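Side-chain contacts in BauA (Acinetobacter baumannii, PDB 6HCP), which takes up iron across the bacterial outer membrane as ferric preacinetobactin, acting as a TonB-dependent siderophore receptor: residues V366-Y371 with G441-T446; N114-N119 with G123-Y128; K448-S451 with P457-A460; D88-T93 with V140-S145. One frame throughout, in Å; residues are numbered along the deposited sequence.

Interaction 1: residues V366-Y371 with G441-T446; sequences VANATY and GLRHQT. With C8E ((hydroxyethyloxy)tri(ethyloxy)octane), chain B.
Two hydrogen bonds from Arg443 converge on one amide oxygen, Asn368 OD1. The guanidinium approaches end-on: NH1 lies 3.0 Å from Asn368 OD1, and the second bond, from NH2, has the same length and an N-H...O angle of 144°. The oxygen sits in the guanidinium plane, equally far from both nitrogens, yet the amide stands nearly perpendicular to that plane (87°), which lets NH1 and NH2 come in from opposite faces of the amide. Asparagine suits the place because OD1 can accept from both N-H groups while ND2 still donates to Asp349 OD1. Extended through chi1 and chi2, the arginine chain bends at chi3 (-56°), which turns the guanidinium toward Asn368.

The two segments are alternate strands of the 22-stranded barrel of TonB-dependent receptors, with strand 412-431 lying between them, so long side chains must span the gap on the inner wall. Further polar bonds spread from the arginine: NH1 meets Ser422 OG, and NH2 binds Leu147 O of the plug. Phe51 adds a cation-pi contact with the guanidinium.

Van der Waals packing is sparse. The Thr370 CG2 methyl rests 4.1 Å from Arg443 NH1, oblique to the guanidinium plane, while the threonine hydroxyl bonds to Ser422. An apolar contact lies on the lipid-facing side, where small Ala367 leaves room for the detergent C8E, whose C4 packs 3.8 Å from Ala367 CB.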
# COMPACT_ATOMS: atom_id res chain seq x y z
N VAL A 366 -55.35 -4.86 6.00
CA VAL A 366 -55.07 -3.49 5.69
C VAL A 366 -55.72 -3.15 4.35
O VAL A 366 -55.79 -3.98 3.45
CB VAL A 366 -53.54 -3.25 5.65
CG1 VAL A 366 -52.84 -4.25 4.74
CG2 VAL A 366 -53.21 -1.83 5.25
N ALA A 367 -56.17 -1.90 4.24
CA ALA A 367 -56.71 -1.37 2.99
C ALA A 367 -56.17 0.04 2.82
O ALA A 367 -56.23 0.84 3.75
CB ALA A 367 -58.22 -1.38 3.00
N ASN A 368 -55.71 0.37 1.61
CA ASN A 368 -55.15 1.68 1.41
C ASN A 368 -55.43 2.21 0.01
O ASN A 368 -55.92 1.49 -0.88
CB ASN A 368 -53.65 1.70 1.76
CG ASN A 368 -52.77 1.12 0.67
OD1 ASN A 368 -53.21 0.27 -0.11
ND2 ASN A 368 -51.50 1.51 0.67
N ALA A 369 -55.19 3.51 -0.11
CA ALA A 369 -55.20 4.25 -1.35
C ALA A 369 -53.92 5.06 -1.43
O ALA A 369 -53.52 5.66 -0.42
CB ALA A 369 -56.42 5.15 -1.39
N THR A 370 -53.28 5.06 -2.61
CA THR A 370 -52.03 5.81 -2.81
C THR A 370 -52.18 6.72 -4.02
O THR A 370 -52.94 6.42 -4.96
CB THR A 370 -50.82 4.87 -2.98
OG1 THR A 370 -50.83 4.28 -4.29
CG2 THR A 370 -50.77 3.79 -1.94
N TYR A 371 -51.38 7.79 -4.02
CA TYR A 371 -51.32 8.77 -5.10
C TYR A 371 -49.86 9.24 -5.23
O TYR A 371 -49.19 9.50 -4.24
CB TYR A 371 -52.26 9.94 -4.83
CG TYR A 371 -53.68 9.54 -4.52
CD1 TYR A 371 -54.63 9.40 -5.53
CD2 TYR A 371 -54.07 9.22 -3.22
CE1 TYR A 371 -55.93 9.00 -5.26
CE2 TYR A 371 -55.37 8.81 -2.93
CZ TYR A 371 -56.29 8.69 -3.96
OH TYR A 371 -57.57 8.30 -3.70
N GLY A 441 -53.89 -10.78 -1.13
CA GLY A 441 -54.33 -9.45 -1.40
C GLY A 441 -54.37 -9.13 -2.89
O GLY A 441 -53.90 -9.90 -3.72
N LEU A 442 -54.93 -7.96 -3.19
CA LEU A 442 -54.80 -7.43 -4.52
C LEU A 442 -54.68 -5.92 -4.47
O LEU A 442 -55.04 -5.29 -3.48
CB LEU A 442 -55.98 -7.91 -5.36
CG LEU A 442 -57.32 -7.23 -5.11
CD1 LEU A 442 -57.36 -5.85 -5.75
CD2 LEU A 442 -58.44 -8.11 -5.68
N ARG A 443 -54.14 -5.35 -5.56
CA ARG A 443 -54.03 -3.94 -5.73
C ARG A 443 -54.39 -3.57 -7.18
O ARG A 443 -54.01 -4.25 -8.11
CB ARG A 443 -52.62 -3.45 -5.37
CG ARG A 443 -52.40 -1.97 -5.59
CD ARG A 443 -51.03 -1.47 -5.09
NE ARG A 443 -50.79 -1.75 -3.69
CZ ARG A 443 -51.41 -1.17 -2.67
NH1 ARG A 443 -52.08 -0.03 -2.87
NH2 ARG A 443 -51.34 -1.72 -1.46
N HIS A 444 -55.13 -2.48 -7.32
CA HIS A 444 -55.50 -1.96 -8.62
C HIS A 444 -54.72 -0.66 -8.80
O HIS A 444 -54.78 0.23 -7.97
CB HIS A 444 -57.02 -1.73 -8.73
CG HIS A 444 -57.45 -1.29 -10.09
ND1 HIS A 444 -57.52 -2.18 -11.15
CD2 HIS A 444 -57.84 -0.08 -10.57
CE1 HIS A 444 -57.85 -1.52 -12.24
NE2 HIS A 444 -58.10 -0.25 -11.91
N GLN A 445 -53.96 -0.61 -9.89
CA GLN A 445 -52.96 0.43 -10.13
C GLN A 445 -53.31 1.17 -11.43
O GLN A 445 -53.55 0.53 -12.44
CB GLN A 445 -51.58 -0.21 -10.26
CG GLN A 445 -50.46 0.78 -10.57
CD GLN A 445 -50.02 1.50 -9.32
OE1 GLN A 445 -49.69 0.89 -8.30
NE2 GLN A 445 -50.01 2.81 -9.39
N THR A 446 -53.24 2.50 -11.39
CA THR A 446 -53.40 3.32 -12.57
C THR A 446 -52.15 4.18 -12.79
O THR A 446 -51.55 4.63 -11.84
CB THR A 446 -54.68 4.17 -12.48
OG1 THR A 446 -55.77 3.28 -12.27
CG2 THR A 446 -54.95 4.95 -13.75
C1 C8E B . -59.70 -1.37 -1.78
C2 C8E B . -60.23 -0.46 -0.70
C3 C8E B . -59.51 0.88 -0.63
C4 C8E B . -59.54 1.47 0.78
C5 C8E B . -59.20 2.97 0.78
C6 C8E B . -58.93 3.52 2.16
C7 C8E B . -58.74 5.03 2.08
C8 C8E B . -59.37 5.76 3.26
O9 C8E B . -58.58 6.85 3.73
C10 C8E B . -58.54 6.89 5.16
C11 C8E B . -58.24 8.28 5.65
O12 C8E B . -57.64 8.14 6.93

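Interaction 2: residues N114-N119 with G123-Y128. With EDO (1,2-ethanediol), chain P.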
# COMPACT_ATOMS: atom_id res chain seq x y z
N ASN A 114 -34.73 6.32 -7.78
CA ASN A 114 -35.98 7.07 -7.78
C ASN A 114 -37.08 6.36 -6.98
O ASN A 114 -38.12 6.97 -6.71
CB ASN A 114 -36.58 7.18 -9.19
CG ASN A 114 -35.88 8.11 -10.14
OD1 ASN A 114 -36.29 8.19 -11.30
ND2 ASN A 114 -34.75 8.69 -9.74
N ASP A 115 -36.90 5.06 -6.72
CA ASP A 115 -37.94 4.16 -6.23
C ASP A 115 -37.76 3.81 -4.75
O ASP A 115 -38.39 2.89 -4.24
CB ASP A 115 -38.00 2.88 -7.07
CG ASP A 115 -38.56 3.14 -8.47
OD1 ASP A 115 -39.10 4.25 -8.68
OD2 ASP A 115 -38.39 2.27 -9.36
N MET A 116 -36.88 4.53 -4.04
CA MET A 116 -36.76 4.29 -2.60
C MET A 116 -37.95 4.92 -1.87
O MET A 116 -38.44 5.96 -2.30
CB MET A 116 -35.47 4.90 -2.05
CG MET A 116 -34.23 4.37 -2.74
SD MET A 116 -32.77 4.96 -1.81
CE MET A 116 -32.87 6.72 -2.09
N SER A 117 -38.33 4.33 -0.74
CA SER A 117 -39.33 4.92 0.10
C SER A 117 -38.69 5.51 1.36
O SER A 117 -37.58 5.13 1.75
CB SER A 117 -40.41 3.93 0.43
OG SER A 117 -39.90 2.74 1.01
N MET A 118 -39.38 6.51 1.93
CA MET A 118 -39.01 7.11 3.21
C MET A 118 -40.16 6.91 4.20
O MET A 118 -41.27 7.31 3.91
CB MET A 118 -38.70 8.60 3.09
CG MET A 118 -38.23 9.20 4.43
SD MET A 118 -37.90 10.97 4.33
CE MET A 118 -36.54 11.01 3.18
N ASN A 119 -39.92 6.10 5.24
CA ASN A 119 -40.95 5.72 6.18
C ASN A 119 -42.17 5.18 5.42
O ASN A 119 -43.33 5.47 5.77
CB ASN A 119 -41.34 6.92 7.06
CG ASN A 119 -40.17 7.45 7.87
OD1 ASN A 119 -39.40 6.68 8.44
ND2 ASN A 119 -40.05 8.77 7.94
N GLY A 123 -41.48 8.85 -3.49
CA GLY A 123 -41.42 10.17 -4.09
C GLY A 123 -40.87 11.27 -3.18
O GLY A 123 -41.04 12.47 -3.50
N ILE A 124 -40.20 10.90 -2.07
CA ILE A 124 -39.70 11.87 -1.08
C ILE A 124 -38.16 11.96 -1.09
O ILE A 124 -37.58 13.03 -0.82
CB ILE A 124 -40.20 11.52 0.33
CG1 ILE A 124 -41.71 11.26 0.35
CG2 ILE A 124 -39.79 12.59 1.33
CD1 ILE A 124 -42.51 12.43 -0.20
N THR A 125 -37.51 10.81 -1.24
CA THR A 125 -36.05 10.64 -1.11
C THR A 125 -35.32 11.37 -2.23
O THR A 125 -35.86 11.64 -3.31
CB THR A 125 -35.69 9.15 -1.09
OG1 THR A 125 -36.39 8.50 -2.14
CG2 THR A 125 -36.02 8.48 0.22
N PRO A 126 -34.01 11.65 -2.05
CA PRO A 126 -33.21 12.25 -3.12
C PRO A 126 -33.25 11.42 -4.40
O PRO A 126 -33.32 10.20 -4.34
CB PRO A 126 -31.81 12.32 -2.49
CG PRO A 126 -32.09 12.46 -1.02
CD PRO A 126 -33.27 11.53 -0.78
N PHE A 127 -33.22 12.10 -5.54
CA PHE A 127 -33.52 11.47 -6.83
C PHE A 127 -32.47 10.43 -7.23
O PHE A 127 -32.82 9.36 -7.69
CB PHE A 127 -33.61 12.55 -7.90
CG PHE A 127 -34.37 12.16 -9.14
CD1 PHE A 127 -35.76 12.13 -9.15
CD2 PHE A 127 -33.71 11.90 -10.33
CE1 PHE A 127 -36.45 11.87 -10.33
CE2 PHE A 127 -34.40 11.61 -11.50
CZ PHE A 127 -35.78 11.58 -11.49
N TYR A 128 -31.18 10.74 -7.04
CA TYR A 128 -30.11 9.93 -7.65
C TYR A 128 -29.07 9.45 -6.62
O TYR A 128 -28.37 8.47 -6.89
CB TYR A 128 -29.39 10.73 -8.73
CG TYR A 128 -30.03 10.75 -10.09
CD1 TYR A 128 -30.80 9.70 -10.56
CD2 TYR A 128 -29.92 11.88 -10.89
CE1 TYR A 128 -31.34 9.71 -11.84
CE2 TYR A 128 -30.39 11.89 -12.19
CZ TYR A 128 -31.16 10.83 -12.64
OH TYR A 128 -31.66 10.89 -13.90
C1 EDO P . -46.72 4.18 4.58
O1 EDO P . -47.94 3.91 5.28
C2 EDO P . -46.65 5.65 4.21
O2 EDO P . -45.89 6.34 5.21
O HOH W 1 -39.72 6.78 -4.50
O HOH W 2 -39.38 8.32 -1.05
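Around the small beta hairpin of strands 117-118 and 121-122 in the plug domain, Asn114 sets its amide nitrogen over the Phe127 ring, and two methionines embrace Thr125. Asn114 ND2 sits 3.2 Å above the Phe127 ring plane, over its centre, with the amide tilted 46° to the ring. The same nitrogen donates to the backbone Phe127 O at 2.9 Å; the angle at the hydrogen is 134°, and the oxygen lies in the amide plane. Phe127 O also accepts from Thr113 OG1. Phe127 thus carries the amide on one face and turns its CD2 over the face of the neighbouring Tyr128 ring.

Farther along, Thr125 divides its branches. Its CG2 methyl packs against the Met118 side chain, 3.9 Å from CE, while OG1 faces the backbone of Met116. With CG anti to the backbone N (chi1 -177°), Met118 reaches across so that its sulfur touches Ile124 CG2 at 3.9 Å. Flexible, unbranched methionines fit such an irregular, buried surface well.

Two waters fill the polar part of the interface. One donates to Asn114 O and Met116 O and accepts from Gly123 N; the other donates to Met116 O, at 2.8 Å, and accepts from Ile124 N and Thr125 OG1. Gly123 adopts a positive phi, which glycine tolerates readily. Because both waters grip Met116 O and take backbone N-H groups from the loop, they do the work of direct main-chain bonds, satisfying polar groups in a buried region that has little regular secondary structure.

Interaction 3: residues K448-S451 with P457-A460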
# COMPACT_ATOMS: atom_id res chain seq x y z
N LYS A 448 -50.65 7.46 -15.69
CA LYS A 448 -50.70 8.27 -16.88
C LYS A 448 -49.45 9.15 -16.94
O LYS A 448 -49.15 9.85 -15.99
CB LYS A 448 -51.94 9.18 -16.85
CG LYS A 448 -52.14 9.98 -18.13
CD LYS A 448 -53.42 10.78 -18.16
CE LYS A 448 -53.55 11.54 -19.47
NZ LYS A 448 -54.73 12.42 -19.48
N ALA A 449 -48.86 9.21 -18.14
CA ALA A 449 -47.73 10.12 -18.43
C ALA A 449 -48.14 11.08 -19.56
O ALA A 449 -48.84 10.69 -20.51
CB ALA A 449 -46.49 9.34 -18.82
N THR A 450 -47.58 12.30 -19.50
CA THR A 450 -47.70 13.25 -20.60
C THR A 450 -46.34 13.88 -20.89
O THR A 450 -45.47 13.96 -20.02
CB THR A 450 -48.72 14.35 -20.30
OG1 THR A 450 -48.19 15.22 -19.29
CG2 THR A 450 -50.06 13.79 -19.86
N SER A 451 -46.21 14.38 -22.12
CA SER A 451 -45.06 15.19 -22.55
C SER A 451 -45.52 16.27 -23.53
O SER A 451 -46.27 15.99 -24.44
CB SER A 451 -44.02 14.31 -23.18
OG SER A 451 -43.08 15.10 -23.88
N PRO A 457 -51.24 9.96 -28.72
CA PRO A 457 -52.27 10.09 -27.68
C PRO A 457 -51.68 9.88 -26.28
O PRO A 457 -50.67 9.17 -26.11
CB PRO A 457 -53.28 8.98 -28.03
CG PRO A 457 -53.04 8.68 -29.50
CD PRO A 457 -51.55 8.90 -29.70
N GLU A 458 -52.28 10.53 -25.29
CA GLU A 458 -51.92 10.33 -23.89
C GLU A 458 -53.16 9.91 -23.10
O GLU A 458 -54.14 10.67 -23.04
CB GLU A 458 -51.32 11.62 -23.32
CG GLU A 458 -50.01 11.99 -23.99
CD GLU A 458 -49.53 13.40 -23.72
OE1 GLU A 458 -50.35 14.24 -23.34
OE2 GLU A 458 -48.32 13.61 -23.79
N ASN A 459 -53.12 8.70 -22.54
CA ASN A 459 -54.29 8.11 -21.85
C ASN A 459 -53.79 7.34 -20.63
O ASN A 459 -52.77 6.63 -20.73
CB ASN A 459 -55.08 7.18 -22.78
CG ASN A 459 -55.69 7.90 -23.97
OD1 ASN A 459 -55.34 7.65 -25.12
ND2 ASN A 459 -56.60 8.80 -23.67
N ALA A 460 -54.59 7.36 -19.57
CA ALA A 460 -54.37 6.52 -18.36
C ALA A 460 -54.59 5.06 -18.71
O ALA A 460 -55.41 4.72 -19.56
CB ALA A 460 -55.28 6.95 -17.24
O HOH W 3 -54.90 13.41 -22.34
O HOH W 4 -50.00 6.99 -20.03
O HOH W 5 -49.24 16.59 -23.97
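Glu458 OE2 receives the backbone N-H of Ser451 at 2.8 Å, an almost straight bond (169° at the hydrogen). The donor arrives on the syn side of the oxygen, though 34° out of the carboxylate plane. An extended glutamate is long enough to cross from the loop to the end of strand 436-451, and on the way it passes at about a right angle over Thr450, whose CG2 lies 3.5 Å from Glu458 OE1. The Thr450 hydroxyl has its own partner, Thr417 OG1 of the adjoining strand.

Lys448 crosses in the other direction. Its CG stands anti to the backbone N (chi1 -175°) and the remainder of the chain is straight, so its methylenes run along the backbone of 458-460: CG comes within 3.9 Å of Ala460 N, and CE within 3.7 Å of Glu458 O. Ala460 CB packs against Lys448 CB, the small size of the alanine leaving room for the lysine chain. NZ does not touch the carboxylate, being 6.1 Å from Glu458 OE1; a water links it to Glu458 O instead.

A second water accepts from Ala449 N and donates to Asn459 O. The two pieces of chain run roughly antiparallel here, just before strand 461-473 begins, at what is, by the topology of this barrel, probably the extracellular end of a hairpin. Water thus stands between backbone groups of the two segments, whereas Glu458 reaches the strand N-H directly with its carboxylate. The contact is therefore held by one direct bond, water bridges and the packing of the lysine methylenes, and the opposite charges of Lys448 and Glu458 probably help only at longer range.

Interaction 4: residues D88-T93 with V140-S145; sequences DPSIYT and VLKGPS
Two donors meet Asp88 OD1 near the edge of the flat carboxylate, Lys142 NZ and the backbone N of Ser90, each tilted toward a different face. The lysine takes the syn side, with NZ 2.7 Å from Asp88 OD1 and 27° out of plane, and adds a weak bond to OD2, making a salt bridge. Ser90 N comes to Asp88 OD1 on the anti side at 2.9 Å, which forms an Asx turn. Aspartate is short enough to fold back on its own chain in this way while still presenting an oxygen to a partner.

Lys142 is extended beyond CG, and its long chain carries the ammonium across to the turn; its end lies beside Ser90, with NZ 3.9 Å from Ser90 CB. In this buried place the carboxylate probably stabilises the lysine's charge, and the lysine the carboxylate's. Asp88 to Ile91 is also a type I beta turn, closed by Ile91 N to Asp88 O. Beside the polar pair, Ile91 CD1 and Val140 CG1 meet tip to tip at 4.2 Å.

The contact joins two sheets of the plug. Strand 91-92 pairs with strand 105-106, whose Ile106 packs on both Ile91 and Lys142, while strand 135-142 lies between strands 64-68 and 159-165. Ile84 of helix 81-84 touches Ile91 and Val140 alike, and Ser90 OG bonds to Glu564 of barrel strand 549-569.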
# COMPACT_ATOMS: atom_id res chain seq x y z
N ASP A 88 -24.38 -7.99 0.95
CA ASP A 88 -25.58 -8.69 0.46
C ASP A 88 -25.30 -9.26 -0.92
O ASP A 88 -25.14 -8.53 -1.90
CB ASP A 88 -26.78 -7.74 0.42
CG ASP A 88 -28.10 -8.43 0.13
OD1 ASP A 88 -28.09 -9.52 -0.49
OD2 ASP A 88 -29.13 -7.83 0.48
N PRO A 89 -25.17 -10.60 -1.05
CA PRO A 89 -24.83 -11.20 -2.33
C PRO A 89 -25.94 -11.14 -3.39
O PRO A 89 -25.71 -11.50 -4.54
CB PRO A 89 -24.58 -12.67 -1.96
CG PRO A 89 -25.50 -12.90 -0.77
CD PRO A 89 -25.52 -11.59 -0.02
N SER A 90 -27.13 -10.67 -3.00
CA SER A 90 -28.21 -10.49 -3.96
C SER A 90 -28.26 -9.04 -4.47
O SER A 90 -29.17 -8.68 -5.22
CB SER A 90 -29.54 -10.91 -3.34
OG SER A 90 -29.58 -12.32 -3.21
N ILE A 91 -27.30 -8.21 -4.03
CA ILE A 91 -27.23 -6.85 -4.54
C ILE A 91 -25.91 -6.68 -5.29
O ILE A 91 -24.87 -7.17 -4.86
CB ILE A 91 -27.42 -5.85 -3.39
CG1 ILE A 91 -28.78 -6.08 -2.73
CG2 ILE A 91 -27.23 -4.42 -3.88
CD1 ILE A 91 -29.22 -5.06 -1.76
N TYR A 92 -25.97 -6.05 -6.46
CA TYR A 92 -24.78 -5.82 -7.26
C TYR A 92 -24.68 -4.34 -7.63
O TYR A 92 -25.66 -3.75 -8.09
CB TYR A 92 -24.80 -6.65 -8.54
CG TYR A 92 -23.62 -6.39 -9.44
CD1 TYR A 92 -22.34 -6.80 -9.06
CD2 TYR A 92 -23.76 -5.64 -10.60
CE1 TYR A 92 -21.23 -6.44 -9.81
CE2 TYR A 92 -22.66 -5.28 -11.35
CZ TYR A 92 -21.39 -5.72 -10.98
OH TYR A 92 -20.31 -5.34 -11.71
N THR A 93 -23.48 -3.79 -7.49
CA THR A 93 -23.15 -2.47 -8.01
C THR A 93 -21.91 -2.59 -8.90
O THR A 93 -21.00 -3.39 -8.62
CB THR A 93 -22.96 -1.42 -6.90
OG1 THR A 93 -22.69 -0.16 -7.52
CG2 THR A 93 -21.84 -1.78 -5.95
N VAL A 140 -34.20 -3.36 3.24
CA VAL A 140 -34.28 -3.91 1.90
C VAL A 140 -35.28 -5.06 1.92
O VAL A 140 -35.19 -5.98 2.76
CB VAL A 140 -32.92 -4.41 1.37
CG1 VAL A 140 -33.04 -4.92 -0.07
CG2 VAL A 140 -31.85 -3.34 1.45
N LEU A 141 -36.18 -5.05 0.94
CA LEU A 141 -37.05 -6.19 0.66
C LEU A 141 -36.74 -6.63 -0.77
O LEU A 141 -36.81 -5.83 -1.69
CB LEU A 141 -38.52 -5.77 0.80
CG LEU A 141 -39.51 -6.93 0.61
CD1 LEU A 141 -40.76 -6.72 1.44
CD2 LEU A 141 -39.87 -7.12 -0.85
N LYS A 142 -36.32 -7.88 -0.92
CA LYS A 142 -35.81 -8.36 -2.19
C LYS A 142 -36.96 -8.87 -3.06
O LYS A 142 -37.90 -9.51 -2.59
CB LYS A 142 -34.74 -9.43 -1.98
CG LYS A 142 -33.51 -8.91 -1.23
CD LYS A 142 -32.50 -9.96 -0.90
CE LYS A 142 -31.63 -9.56 0.29
NZ LYS A 142 -30.49 -10.49 0.42
N GLY A 143 -36.84 -8.55 -4.35
CA GLY A 143 -37.84 -8.92 -5.36
C GLY A 143 -38.95 -7.89 -5.44
O GLY A 143 -39.01 -6.93 -4.67
N PRO A 144 -39.86 -8.05 -6.42
CA PRO A 144 -40.94 -7.08 -6.64
C PRO A 144 -41.97 -7.16 -5.51
O PRO A 144 -42.03 -8.18 -4.78
CB PRO A 144 -41.55 -7.53 -7.97
CG PRO A 144 -41.21 -9.00 -8.06
CD PRO A 144 -39.84 -9.11 -7.43
N SER A 145 -42.78 -6.11 -5.39
CA SER A 145 -43.67 -6.00 -4.27
C SER A 145 -44.90 -5.13 -4.58
O SER A 145 -45.32 -4.35 -3.71
CB SER A 145 -42.90 -5.43 -3.10
OG SER A 145 -42.47 -4.11 -3.38

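How the interactions relate
Interactions 4 and 2 belong to the plug and interactions 1 and 3 to the barrel. Along the chain, segments 114-119 and 123-128 fall between the two halves of interaction 4, with interactions 1 and 3 following. The plug contacts lie about 16 Å apart between centres and share the five-stranded sheet, through strands 117-118 and 135-142. Interactions 1 and 3 share strand 436-451; their centres are about 21 Å apart, and Thr446 CG2 touches Ala460 CB at 4.0 Å. Interactions 1 and 4 are about 23 Å apart between centres but only about 6 Å between nearest atoms; helix 146-149 follows segment 140-145, and Arg443 brings the barrel wall into contact with the plug there.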